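PDB 7KSF: Protease/Reverse transcriptase/ribonuclease H from Eastern chimpanzee simian foamy virus, which carries a foamy-virus aspartic protease, reverse transcriptase and RNase H in one polyprotein chain, probably serving viral maturation and the copying of the RNA genome into DNA. Local coordinates for residues Q639-A649 against V662-A670; Q624-P632 against L734-G742. The protein carries 1 engineered substitution. All blocks are in the same frame, centred on the assembly; numbering follows the deposited sequence.

Contact 1: residues Q639-A649 against V662-A670; sequences QMAEIAAVEFA and VITDSFYVA. With CA (calcium ion), chain B.
V646 divides its two methyls between different partners in the densely packed half of this contact. V646 CG2 meets V669 CG1 tip to tip at 4.0 Å. V646 CG1 lies 3.4 Å from T664 OG1, where the two side chains meet at about a right angle, and also faces V662 CG1. A649 CB reaches that same V662 methyl, CG1, at 3.9 Å. V669 has CG1 anti to the backbone N (chi1 180°), which gives this methyl to V646 and leaves CG2 for I643 CG1, 3.8 Å away. This is the helix-on-sheet core of the RNase H fold: segment 639-649 runs antiparallel to strand 662-664 (176°, axes 9.1 Å apart), and T594 of the central strand 590-597 also touches V646. Toward the partly exposed D665 and Q639 the packing gives way to polar groups. E642, extended beyond CG, passes the CB of S666 and places OE2 2.0 Å from the calcium ion, which G596 O also binds. D665 OD2 stands 3.3 Å from E642 OE2 with the carboxylate planes 84° apart, two acceptors without a bond, consistent with the metal-binding acidic cluster of RNases H. S666 N-caps helix 667-683, its OG accepting weakly from Y668 N.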
ATOM      1  N   GLN A 639      20.563   8.587  35.787  1.00112.96           N
ATOM      2  CA  GLN A 639      20.366   8.253  34.385  1.00113.37           C
ATOM      3  C   GLN A 639      19.109   7.413  34.197  1.00113.71           C
ATOM      4  O   GLN A 639      18.435   7.542  33.170  1.00114.29           O
ATOM      5  CB  GLN A 639      21.603   7.533  33.845  1.00119.78           C
ATOM      6  CG  GLN A 639      22.925   8.013  34.457  1.00123.97           C
ATOM      7  CD  GLN A 639      23.362   9.401  33.986  1.00124.40           C
ATOM      8  OE1 GLN A 639      22.550  10.317  33.848  1.00123.54           O
ATOM      9  NE2 GLN A 639      24.658   9.556  33.741  1.00130.02           N
ATOM     10  N   MET A 640      18.774   6.565  35.173  1.00116.43           N
ATOM     11  CA  MET A 640      17.489   5.873  35.136  1.00113.42           C
ATOM     12  C   MET A 640      16.343   6.873  35.139  1.00113.14           C
ATOM     13  O   MET A 640      15.361   6.712  34.404  1.00113.27           O
ATOM     14  CB  MET A 640      17.369   4.915  36.325  1.00112.94           C
ATOM     15  CG  MET A 640      16.552   3.656  36.059  1.00113.36           C
ATOM     16  SD  MET A 640      14.821   3.955  35.659  1.00141.67           S
ATOM     17  CE  MET A 640      14.298   4.917  37.078  1.00112.09           C
ATOM     18  N   ALA A 641      16.452   7.920  35.963  1.00112.62           N
ATOM     19  CA  ALA A 641      15.487   9.011  35.897  1.00112.41           C
ATOM     20  C   ALA A 641      15.488   9.658  34.517  1.00112.93           C
ATOM     21  O   ALA A 641      14.441  10.104  34.031  1.00112.70           O
ATOM     22  CB  ALA A 641      15.786  10.043  36.982  1.00118.88           C
ATOM     23  N   GLU A 642      16.652   9.725  33.870  1.00116.84           N
ATOM     24  CA  GLU A 642      16.711  10.172  32.487  1.00114.39           C
ATOM     25  C   GLU A 642      16.387   9.053  31.508  1.00114.86           C
ATOM     26  O   GLU A 642      16.085   9.334  30.343  1.00115.91           O
ATOM     27  CB  GLU A 642      18.090  10.766  32.185  1.00116.05           C
ATOM     28  CG  GLU A 642      18.396  12.009  33.004  1.00124.27           C
ATOM     29  CD  GLU A 642      19.765  12.584  32.725  1.00117.83           C
ATOM     30  OE1 GLU A 642      20.690  11.801  32.445  1.00118.25           O
ATOM     31  OE2 GLU A 642      19.914  13.823  32.787  1.00118.64           O
ATOM     32  N   ILE A 643      16.438   7.798  31.957  1.00114.80           N
ATOM     33  CA  ILE A 643      15.993   6.681  31.131  1.00118.83           C
ATOM     34  C   ILE A 643      14.475   6.562  31.160  1.00131.10           C
ATOM     35  O   ILE A 643      13.823   6.498  30.113  1.00119.80           O
ATOM     36  CB  ILE A 643      16.664   5.371  31.586  1.00116.89           C
ATOM     37  CG1 ILE A 643      18.094   5.274  31.051  1.00137.80           C
ATOM     38  CG2 ILE A 643      15.855   4.161  31.136  1.00116.51           C
ATOM     39  CD1 ILE A 643      18.808   4.003  31.458  1.00130.02           C
ATOM     40  N   ALA A 644      13.889   6.529  32.358  1.00133.65           N
ATOM     41  CA  ALA A 644      12.438   6.429  32.463  1.00113.26           C
ATOM     42  C   ALA A 644      11.737   7.685  31.969  1.00113.03           C
ATOM     43  O   ALA A 644      10.530   7.642  31.703  1.00120.26           O
ATOM     44  CB  ALA A 644      12.028   6.134  33.906  1.00113.20           C
ATOM     45  N   ALA A 645      12.458   8.800  31.834  1.00113.13           N
ATOM     46  CA  ALA A 645      11.831  10.036  31.381  1.00113.79           C
ATOM     47  C   ALA A 645      11.374   9.940  29.933  1.00114.86           C
ATOM     48  O   ALA A 645      10.421  10.621  29.539  1.00115.00           O
ATOM     49  CB  ALA A 645      12.793  11.212  31.554  1.00114.69           C
ATOM     50  N   VAL A 646      12.030   9.108  29.128  1.00117.88           N
ATOM     51  CA  VAL A 646      11.657   9.002  27.725  1.00116.27           C
ATOM     52  C   VAL A 646      10.650   7.879  27.484  1.00116.05           C
ATOM     53  O   VAL A 646       9.856   7.957  26.543  1.00114.27           O
ATOM     54  CB  VAL A 646      12.913   8.832  26.852  1.00130.50           C
ATOM     55  CG1 VAL A 646      13.891   9.969  27.114  1.00130.28           C
ATOM     56  CG2 VAL A 646      13.575   7.490  27.107  1.00131.86           C
ATOM     57  N   GLU A 647      10.656   6.834  28.322  1.00119.98           N
ATOM     58  CA  GLU A 647       9.633   5.798  28.225  1.00113.39           C
ATOM     59  C   GLU A 647       8.244   6.395  28.389  1.00112.03           C
ATOM     60  O   GLU A 647       7.304   6.024  27.675  1.00111.08           O
ATOM     61  CB  GLU A 647       9.872   4.716  29.279  1.00112.95           C
ATOM     62  CG  GLU A 647       8.783   3.653  29.336  1.00112.58           C
ATOM     63  CD  GLU A 647       8.676   3.001  30.703  1.00112.35           C
ATOM     64  OE1 GLU A 647       9.237   3.560  31.667  1.00112.81           O
ATOM     65  OE2 GLU A 647       8.029   1.936  30.811  1.00111.88           O
ATOM     66  N   PHE A 648       8.099   7.327  29.330  1.00112.13           N
ATOM     67  CA  PHE A 648       6.852   8.069  29.460  1.00112.05           C
ATOM     68  C   PHE A 648       6.595   8.919  28.219  1.00117.27           C
ATOM     69  O   PHE A 648       5.465   8.978  27.724  1.00129.23           O
ATOM     70  CB  PHE A 648       6.908   8.934  30.718  1.00120.41           C
ATOM     71  CG  PHE A 648       5.609   9.571  31.082  1.00116.46           C
ATOM     72  CD1 PHE A 648       5.309  10.850  30.648  1.00114.14           C
ATOM     73  CD2 PHE A 648       4.691   8.899  31.869  1.00106.99           C
ATOM     74  CE1 PHE A 648       4.113  11.442  30.984  1.00111.05           C
ATOM     75  CE2 PHE A 648       3.492   9.487  32.209  1.00111.31           C
ATOM     76  CZ  PHE A 648       3.202  10.763  31.768  1.00113.57           C
ATOM     77  N   ALA A 649       7.637   9.568  27.696  1.00118.85           N
ATOM     78  CA  ALA A 649       7.454  10.445  26.541  1.00114.47           C
ATOM     79  C   ALA A 649       7.135   9.653  25.278  1.00114.71           C
ATOM     80  O   ALA A 649       6.374  10.124  24.425  1.00116.63           O
ATOM     81  CB  ALA A 649       8.697  11.306  26.331  1.00117.44           C
ATOM     82  N   VAL A 662      11.823  13.367  20.564  1.00142.75           N
ATOM     83  CA  VAL A 662      12.099  13.305  21.994  1.00142.04           C
ATOM     84  C   VAL A 662      13.559  13.673  22.217  1.00157.35           C
ATOM     85  O   VAL A 662      14.433  13.337  21.410  1.00170.40           O
ATOM     86  CB  VAL A 662      11.784  11.910  22.576  1.00144.61           C
ATOM     87  CG1 VAL A 662      11.862  11.928  24.095  1.00148.21           C
ATOM     88  CG2 VAL A 662      10.415  11.438  22.114  1.00143.40           C
ATOM     89  N   ILE A 663      13.823  14.375  23.317  1.00152.70           N
ATOM     90  CA  ILE A 663      15.142  14.925  23.607  1.00149.66           C
ATOM     91  C   ILE A 663      15.553  14.504  25.012  1.00148.06           C
ATOM     92  O   ILE A 663      14.782  14.665  25.963  1.00155.31           O
ATOM     93  CB  ILE A 663      15.161  16.458  23.477  1.00147.09           C
ATOM     94  CG1 ILE A 663      14.827  16.882  22.043  1.00160.02           C
ATOM     95  CG2 ILE A 663      16.509  17.019  23.905  1.00144.28           C
ATOM     96  CD1 ILE A 663      13.351  17.129  21.793  1.00147.46           C
ATOM     97  N   THR A 664      16.769  13.978  25.140  1.00145.57           N
ATOM     98  CA  THR A 664      17.303  13.538  26.420  1.00143.83           C
ATOM     99  C   THR A 664      18.533  14.356  26.781  1.00152.00           C
ATOM    100  O   THR A 664      19.410  14.582  25.941  1.00146.97           O
ATOM    101  CB  THR A 664      17.681  12.056  26.389  1.00134.80           C
ATOM    102  OG1 THR A 664      16.675  11.315  25.690  1.00147.77           O
ATOM    103  CG2 THR A 664      17.804  11.517  27.803  1.00130.57           C
ATOM    104  N   ASP A 665      18.598  14.795  28.039  1.00150.98           N
ATOM    105  CA  ASP A 665      19.818  15.423  28.532  1.00147.18           C
ATOM    106  C   ASP A 665      20.962  14.419  28.623  1.00139.09           C
ATOM    107  O   ASP A 665      22.135  14.806  28.539  1.00153.32           O
ATOM    108  CB  ASP A 665      19.558  16.066  29.894  1.00142.79           C
ATOM    109  CG  ASP A 665      20.773  16.785  30.440  1.00145.40           C
ATOM    110  OD1 ASP A 665      21.544  17.349  29.637  1.00155.55           O
ATOM    111  OD2 ASP A 665      20.955  16.787  31.675  1.00135.60           O
ATOM    112  N   SER A 666      20.643  13.138  28.780  1.00131.56           N
ATOM    113  CA  SER A 666      21.663  12.106  28.904  1.00134.90           C
ATOM    114  C   SER A 666      22.251  11.754  27.548  1.00133.38           C
ATOM    115  O   SER A 666      21.543  11.704  26.537  1.00133.85           O
ATOM    116  CB  SER A 666      21.075  10.850  29.545  1.00137.22           C
ATOM    117  OG  SER A 666      22.047   9.823  29.646  1.00134.23           O
ATOM    118  N   PHE A 667      23.560  11.503  27.532  1.00143.37           N
ATOM    119  CA  PHE A 667      24.209  11.008  26.323  1.00152.24           C
ATOM    120  C   PHE A 667      23.900   9.536  26.094  1.00153.41           C
ATOM    121  O   PHE A 667      23.685   9.113  24.952  1.00146.69           O
ATOM    122  CB  PHE A 667      25.721  11.221  26.411  1.00151.30           C
ATOM    123  CG  PHE A 667      26.403  10.332  27.418  1.00152.89           C
ATOM    124  CD1 PHE A 667      27.093   9.202  27.009  1.00151.77           C
ATOM    125  CD2 PHE A 667      26.344  10.619  28.772  1.00147.30           C
ATOM    126  CE1 PHE A 667      27.717   8.380  27.930  1.00141.41           C
ATOM    127  CE2 PHE A 667      26.966   9.802  29.698  1.00139.85           C
ATOM    128  CZ  PHE A 667      27.652   8.682  29.276  1.00131.46           C
ATOM    129  N   TYR A 668      23.864   8.742  27.168  1.00147.21           N
ATOM    130  CA  TYR A 668      23.728   7.297  27.030  1.00136.16           C
ATOM    131  C   TYR A 668      22.370   6.901  26.468  1.00136.78           C
ATOM    132  O   TYR A 668      22.264   5.898  25.754  1.00137.57           O
ATOM    133  CB  TYR A 668      23.956   6.620  28.380  1.00136.19           C
ATOM    134  CG  TYR A 668      23.805   5.116  28.349  1.00136.10           C
ATOM    135  CD1 TYR A 668      24.847   4.304  27.919  1.00143.70           C
ATOM    136  CD2 TYR A 668      22.626   4.504  28.757  1.00135.81           C
ATOM    137  CE1 TYR A 668      24.718   2.930  27.892  1.00136.42           C
ATOM    138  CE2 TYR A 668      22.486   3.131  28.730  1.00136.62           C
ATOM    139  CZ  TYR A 668      23.536   2.347  28.295  1.00136.82           C
ATOM    140  OH  TYR A 668      23.402   0.978  28.268  1.00144.29           O
ATOM    141  N   VAL A 669      21.324   7.671  26.775  1.00135.93           N
ATOM    142  CA  VAL A 669      19.984   7.307  26.330  1.00136.34           C
ATOM    143  C   VAL A 669      19.857   7.471  24.822  1.00138.51           C
ATOM    144  O   VAL A 669      19.438   6.547  24.115  1.00139.55           O
ATOM    145  CB  VAL A 669      18.930   8.140  27.081  1.00138.38           C
ATOM    146  CG1 VAL A 669      17.529   7.773  26.614  1.00147.37           C
ATOM    147  CG2 VAL A 669      19.063   7.932  28.580  1.00137.40           C
ATOM    148  N   ALA A 670      20.223   8.644  24.301  1.00138.73           N
ATOM    149  CA  ALA A 670      20.042   8.907  22.878  1.00141.20           C
ATOM    150  C   ALA A 670      20.951   8.033  22.026  1.00142.59           C
ATOM    151  O   ALA A 670      20.535   7.541  20.970  1.00143.63           O
ATOM    152  CB  ALA A 670      20.286  10.384  22.585  1.00142.86           C
TER
HETATM  153 CA    CA B 801      19.042  14.354  34.529  1.00138.42          CA

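Contact 2: residues Q624-P632 against L734-G742; sequences QVLNQWSIP and LADKLATQG
S630 and L738 join an edge strand of the RNase H sheet to the C-terminal helix of the domain, 727-744. S630 OG donates to L738 O at 3.2 Å, with a C=O...donor angle of 138° and the hydroxyl tilted from the carbonyl plane. With chi1 at 165°, OG is swung away from the backbone N of S630 and toward this carbonyl. Within the helix, G742 N donates to the same oxygen from the opposite face, so two donors grip L738 O. The side chain of L738 lies along the strand: CD1 is 3.4 Å from W629 O and 3.6 Å from Q628 CB. Q628, extended beyond CG, crosses this leucine at about a right angle and brings NE2 to 4.0 Å from L734 CD2; V625 CG2 approaches the same methyl, L734 CD2, more loosely at 4.4 Å. G742 has no side chain, and here the backbones draw together, with G742 CA 4.5 Å from P632 CA.

Further out, strand 610-618 holds the edge strand by backbone hydrogen bonds, such as I631 with M612, and its V615 touches both V625 and L738. The helix rests on the central strand 590-597 through A735 on Y593 and A739 on D595. In the helix itself, T740 OG1 donates to D736 O, one turn earlier, at 2.7 Å, from the face opposite the threonine's own backbone N-H.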
ATOM      1  N   GLN A 624       5.214  26.765  22.063  1.00145.19           N
ATOM      2  CA  GLN A 624       4.175  26.588  23.066  1.00144.46           C
ATOM      3  C   GLN A 624       4.344  25.229  23.728  1.00150.60           C
ATOM      4  O   GLN A 624       4.938  24.310  23.158  1.00157.83           O
ATOM      5  CB  GLN A 624       2.772  26.706  22.454  1.00145.02           C
ATOM      6  CG  GLN A 624       2.500  28.035  21.778  1.00148.77           C
ATOM      7  CD  GLN A 624       1.176  28.051  21.043  1.00148.77           C
ATOM      8  OE1 GLN A 624       0.341  27.166  21.224  1.00151.16           O
ATOM      9  NE2 GLN A 624       0.981  29.057  20.199  1.00150.66           N
ATOM     10  N   VAL A 625       3.811  25.109  24.940  1.00154.92           N
ATOM     11  CA  VAL A 625       3.862  23.876  25.716  1.00154.35           C
ATOM     12  C   VAL A 625       2.435  23.435  26.008  1.00148.97           C
ATOM     13  O   VAL A 625       1.623  24.232  26.493  1.00142.78           O
ATOM     14  CB  VAL A 625       4.657  24.054  27.020  1.00155.02           C
ATOM     15  CG1 VAL A 625       4.558  22.801  27.878  1.00145.70           C
ATOM     16  CG2 VAL A 625       6.110  24.382  26.717  1.00155.09           C
ATOM     17  N   LEU A 626       2.136  22.170  25.720  1.00139.38           N
ATOM     18  CA  LEU A 626       0.791  21.656  25.959  1.00133.51           C
ATOM     19  C   LEU A 626       0.597  21.272  27.422  1.00130.16           C
ATOM     20  O   LEU A 626      -0.290  21.798  28.101  1.00128.88           O
ATOM     21  CB  LEU A 626       0.514  20.464  25.043  1.00146.28           C
ATOM     22  CG  LEU A 626       0.527  20.777  23.546  1.00161.46           C
ATOM     23  CD1 LEU A 626       0.105  19.551  22.761  1.00171.14           C
ATOM     24  CD2 LEU A 626      -0.373  21.961  23.231  1.00162.72           C
ATOM     25  N   ASN A 627       1.417  20.351  27.921  1.00128.10           N
ATOM     26  CA  ASN A 627       1.333  19.914  29.308  1.00124.42           C
ATOM     27  C   ASN A 627       2.733  19.727  29.873  1.00123.15           C
ATOM     28  O   ASN A 627       3.712  19.590  29.136  1.00124.27           O
ATOM     29  CB  ASN A 627       0.533  18.611  29.449  1.00122.32           C
ATOM     30  CG  ASN A 627      -0.957  18.813  29.272  1.00123.32           C
ATOM     31  OD1 ASN A 627      -1.531  19.768  29.791  1.00123.62           O
ATOM     32  ND2 ASN A 627      -1.591  17.911  28.531  1.00124.02           N
ATOM     33  N   GLN A 628       2.807  19.719  31.201  1.00121.09           N
ATOM     34  CA  GLN A 628       4.042  19.491  31.930  1.00119.20           C
ATOM     35  C   GLN A 628       3.869  18.297  32.858  1.00117.10           C
ATOM     36  O   GLN A 628       2.749  17.926  33.220  1.00133.46           O
ATOM     37  CB  GLN A 628       4.449  20.731  32.736  1.00128.44           C
ATOM     38  CG  GLN A 628       4.580  21.994  31.905  1.00130.07           C
ATOM     39  CD  GLN A 628       5.032  23.186  32.724  1.00123.40           C
ATOM     40  OE1 GLN A 628       5.493  23.038  33.856  1.00119.81           O
ATOM     41  NE2 GLN A 628       4.901  24.377  32.152  1.00126.21           N
ATOM     42  N   TRP A 629       4.993  17.690  33.239  1.00116.20           N
ATOM     43  CA  TRP A 629       4.970  16.520  34.106  1.00114.41           C
ATOM     44  C   TRP A 629       6.205  16.522  34.993  1.00111.54           C
ATOM     45  O   TRP A 629       7.317  16.775  34.522  1.00132.85           O
ATOM     46  CB  TRP A 629       4.898  15.221  33.293  1.00114.99           C
ATOM     47  CG  TRP A 629       3.594  15.024  32.568  1.00128.16           C
ATOM     48  CD1 TRP A 629       2.435  14.532  33.091  1.00120.32           C
ATOM     49  CD2 TRP A 629       3.323  15.311  31.190  1.00130.91           C
ATOM     50  NE1 TRP A 629       1.457  14.496  32.127  1.00112.93           N
ATOM     51  CE2 TRP A 629       1.977  14.969  30.950  1.00115.39           C
ATOM     52  CE3 TRP A 629       4.086  15.823  30.135  1.00139.08           C
ATOM     53  CZ2 TRP A 629       1.378  15.121  29.700  1.00116.63           C
ATOM     54  CZ3 TRP A 629       3.488  15.976  28.896  1.00129.49           C
ATOM     55  CH2 TRP A 629       2.149  15.624  28.688  1.00121.00           C
ATOM     56  N   SER A 630       6.002  16.224  36.280  1.00108.93           N
ATOM     57  CA  SER A 630       7.073  16.197  37.276  1.00109.37           C
ATOM     58  C   SER A 630       6.801  15.033  38.221  1.00104.71           C
ATOM     59  O   SER A 630       5.885  15.106  39.043  1.00110.66           O
ATOM     60  CB  SER A 630       7.144  17.518  38.042  1.00107.23           C
ATOM     61  OG  SER A 630       7.931  17.384  39.214  1.00114.55           O
ATOM     62  N   ILE A 631       7.598  13.973  38.117  1.00104.17           N
ATOM     63  CA  ILE A 631       7.301  12.734  38.833  1.00103.23           C
ATOM     64  C   ILE A 631       8.499  12.268  39.654  1.00103.07           C
ATOM     65  O   ILE A 631       9.618  12.195  39.123  1.00107.12           O
ATOM     66  CB  ILE A 631       6.862  11.634  37.855  1.00102.61           C
ATOM     67  CG1 ILE A 631       5.675  12.104  37.013  1.00102.57           C
ATOM     68  CG2 ILE A 631       6.519  10.361  38.611  1.00101.66           C
ATOM     69  CD1 ILE A 631       5.208  11.089  35.998  1.00102.21           C
ATOM     70  N   PRO A 632       8.322  11.944  40.936  1.00102.74           N
ATOM     71  CA  PRO A 632       9.402  11.294  41.690  1.00102.90           C
ATOM     72  C   PRO A 632       9.399   9.788  41.471  1.00103.01           C
ATOM     73  O   PRO A 632       8.344   9.150  41.381  1.00102.41           O
ATOM     74  CB  PRO A 632       9.071  11.644  43.145  1.00102.80           C
ATOM     75  CG  PRO A 632       7.603  11.766  43.160  1.00102.58           C
ATOM     76  CD  PRO A 632       7.193  12.311  41.808  1.00104.39           C
ATOM     77  N   LEU A 734      13.410  23.876  30.763  1.00120.70           N
ATOM     78  CA  LEU A 734      12.180  23.698  31.531  1.00119.17           C
ATOM     79  C   LEU A 734      12.012  22.251  31.973  1.00117.93           C
ATOM     80  O   LEU A 734      11.549  21.988  33.090  1.00115.94           O
ATOM     81  CB  LEU A 734      10.985  24.150  30.700  1.00119.95           C
ATOM     82  CG  LEU A 734       9.612  23.974  31.342  1.00119.01           C
ATOM     83  CD1 LEU A 734       9.558  24.720  32.662  1.00125.82           C
ATOM     84  CD2 LEU A 734       8.533  24.461  30.397  1.00130.22           C
ATOM     85  N   ALA A 735      12.382  21.297  31.113  1.00129.04           N
ATOM     86  CA  ALA A 735      12.255  19.888  31.466  1.00129.35           C
ATOM     87  C   ALA A 735      13.202  19.515  32.599  1.00128.71           C
ATOM     88  O   ALA A 735      12.843  18.728  33.481  1.00127.50           O
ATOM     89  CB  ALA A 735      12.516  19.013  30.244  1.00124.42           C
ATOM     90  N   ASP A 736      14.422  20.059  32.587  1.00123.34           N
ATOM     91  CA  ASP A 736      15.346  19.814  33.689  1.00114.08           C
ATOM     92  C   ASP A 736      14.822  20.407  34.989  1.00118.62           C
ATOM     93  O   ASP A 736      15.049  19.846  36.067  1.00116.22           O
ATOM     94  CB  ASP A 736      16.729  20.383  33.361  1.00114.54           C
ATOM     95  CG  ASP A 736      17.844  19.712  34.151  1.00122.57           C
ATOM     96  OD1 ASP A 736      17.576  19.192  35.253  1.00116.03           O
ATOM     97  OD2 ASP A 736      18.994  19.701  33.666  1.00129.60           O
ATOM     98  N   LYS A 737      14.111  21.535  34.908  1.00119.80           N
ATOM     99  CA  LYS A 737      13.486  22.102  36.095  1.00112.25           C
ATOM    100  C   LYS A 737      12.447  21.145  36.668  1.00109.75           C
ATOM    101  O   LYS A 737      12.398  20.916  37.882  1.00115.46           O
ATOM    102  CB  LYS A 737      12.851  23.452  35.760  1.00111.67           C
ATOM    103  CG  LYS A 737      12.091  24.080  36.917  1.00117.62           C
ATOM    104  CD  LYS A 737      11.465  25.406  36.517  1.00115.43           C
ATOM    105  CE  LYS A 737      10.742  26.051  37.690  1.00121.88           C
ATOM    106  NZ  LYS A 737      10.143  27.365  37.330  1.00109.46           N
ATOM    107  N   LEU A 738      11.614  20.560  35.802  1.00111.07           N
ATOM    108  CA  LEU A 738      10.597  19.631  36.275  1.00109.77           C
ATOM    109  C   LEU A 738      11.219  18.365  36.845  1.00108.57           C
ATOM    110  O   LEU A 738      10.771  17.857  37.878  1.00115.09           O
ATOM    111  CB  LEU A 738       9.628  19.291  35.144  1.00112.03           C
ATOM    112  CG  LEU A 738       8.807  20.462  34.609  1.00124.41           C
ATOM    113  CD1 LEU A 738       7.916  19.994  33.476  1.00136.93           C
ATOM    114  CD2 LEU A 738       7.979  21.100  35.714  1.00129.04           C
ATOM    115  N   ALA A 739      12.252  17.834  36.186  1.00109.31           N
ATOM    116  CA  ALA A 739      12.925  16.652  36.711  1.00108.53           C
ATOM    117  C   ALA A 739      13.528  16.929  38.079  1.00107.14           C
ATOM    118  O   ALA A 739      13.482  16.073  38.971  1.00106.51           O
ATOM    119  CB  ALA A 739      14.001  16.179  35.736  1.00113.24           C
ATOM    120  N   THR A 740      14.086  18.125  38.265  1.00111.57           N
ATOM    121  CA  THR A 740      14.660  18.476  39.557  1.00116.43           C
ATOM    122  C   THR A 740      13.578  18.582  40.626  1.00112.22           C
ATOM    123  O   THR A 740      13.773  18.129  41.760  1.00114.63           O
ATOM    124  CB  THR A 740      15.449  19.782  39.443  1.00118.92           C
ATOM    125  OG1 THR A 740      16.402  19.672  38.376  1.00110.19           O
ATOM    126  CG2 THR A 740      16.192  20.076  40.737  1.00122.04           C
ATOM    127  N   GLN A 741      12.425  19.164  40.276  1.00110.03           N
ATOM    128  CA  GLN A 741      11.337  19.294  41.244  1.00103.26           C
ATOM    129  C   GLN A 741      10.874  17.933  41.743  1.00103.46           C
ATOM    130  O   GLN A 741      10.666  17.748  42.949  1.00102.78           O
ATOM    131  CB  GLN A 741      10.167  20.057  40.624  1.00102.54           C
ATOM    132  CG  GLN A 741      10.455  21.518  40.355  1.00102.13           C
ATOM    133  CD  GLN A 741       9.238  22.267  39.864  1.00101.68           C
ATOM    134  OE1 GLN A 741       8.170  21.685  39.676  1.00101.49           O
ATOM    135  NE2 GLN A 741       9.391  23.568  39.658  1.00102.31           N
ATOM    136  N   GLY A 742      10.699  16.974  40.836  1.00104.14           N
ATOM    137  CA  GLY A 742      10.311  15.639  41.252  1.00103.63           C
ATOM    138  C   GLY A 742      11.376  14.939  42.069  1.00103.96           C
ATOM    139  O   GLY A 742      11.056  14.136  42.949  1.00103.69           O
TER

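How the contacts relate
Both contacts involve strands of one RNase H sheet, and their centres lie 13 Å apart. Both segments of contact 1 fall between those of contact 2 in the chain, and strand 624-634 is followed by helix 638-654. Through the edge strand they touch: W629, whose CB points away from helix 734-742, sets its CG 4.0 Å from F648 CE1, the rings meeting edge-to-face. They also converge near the metal, where D665 OD2 of contact 1 lies 4.0 Å from D736 OD2 on helix 734-742, the two carboxylates coming close beside the calcium site. Contact 1 supplies the calcium ligand E642, whereas the L738 side chain is about 11 Å from the ion.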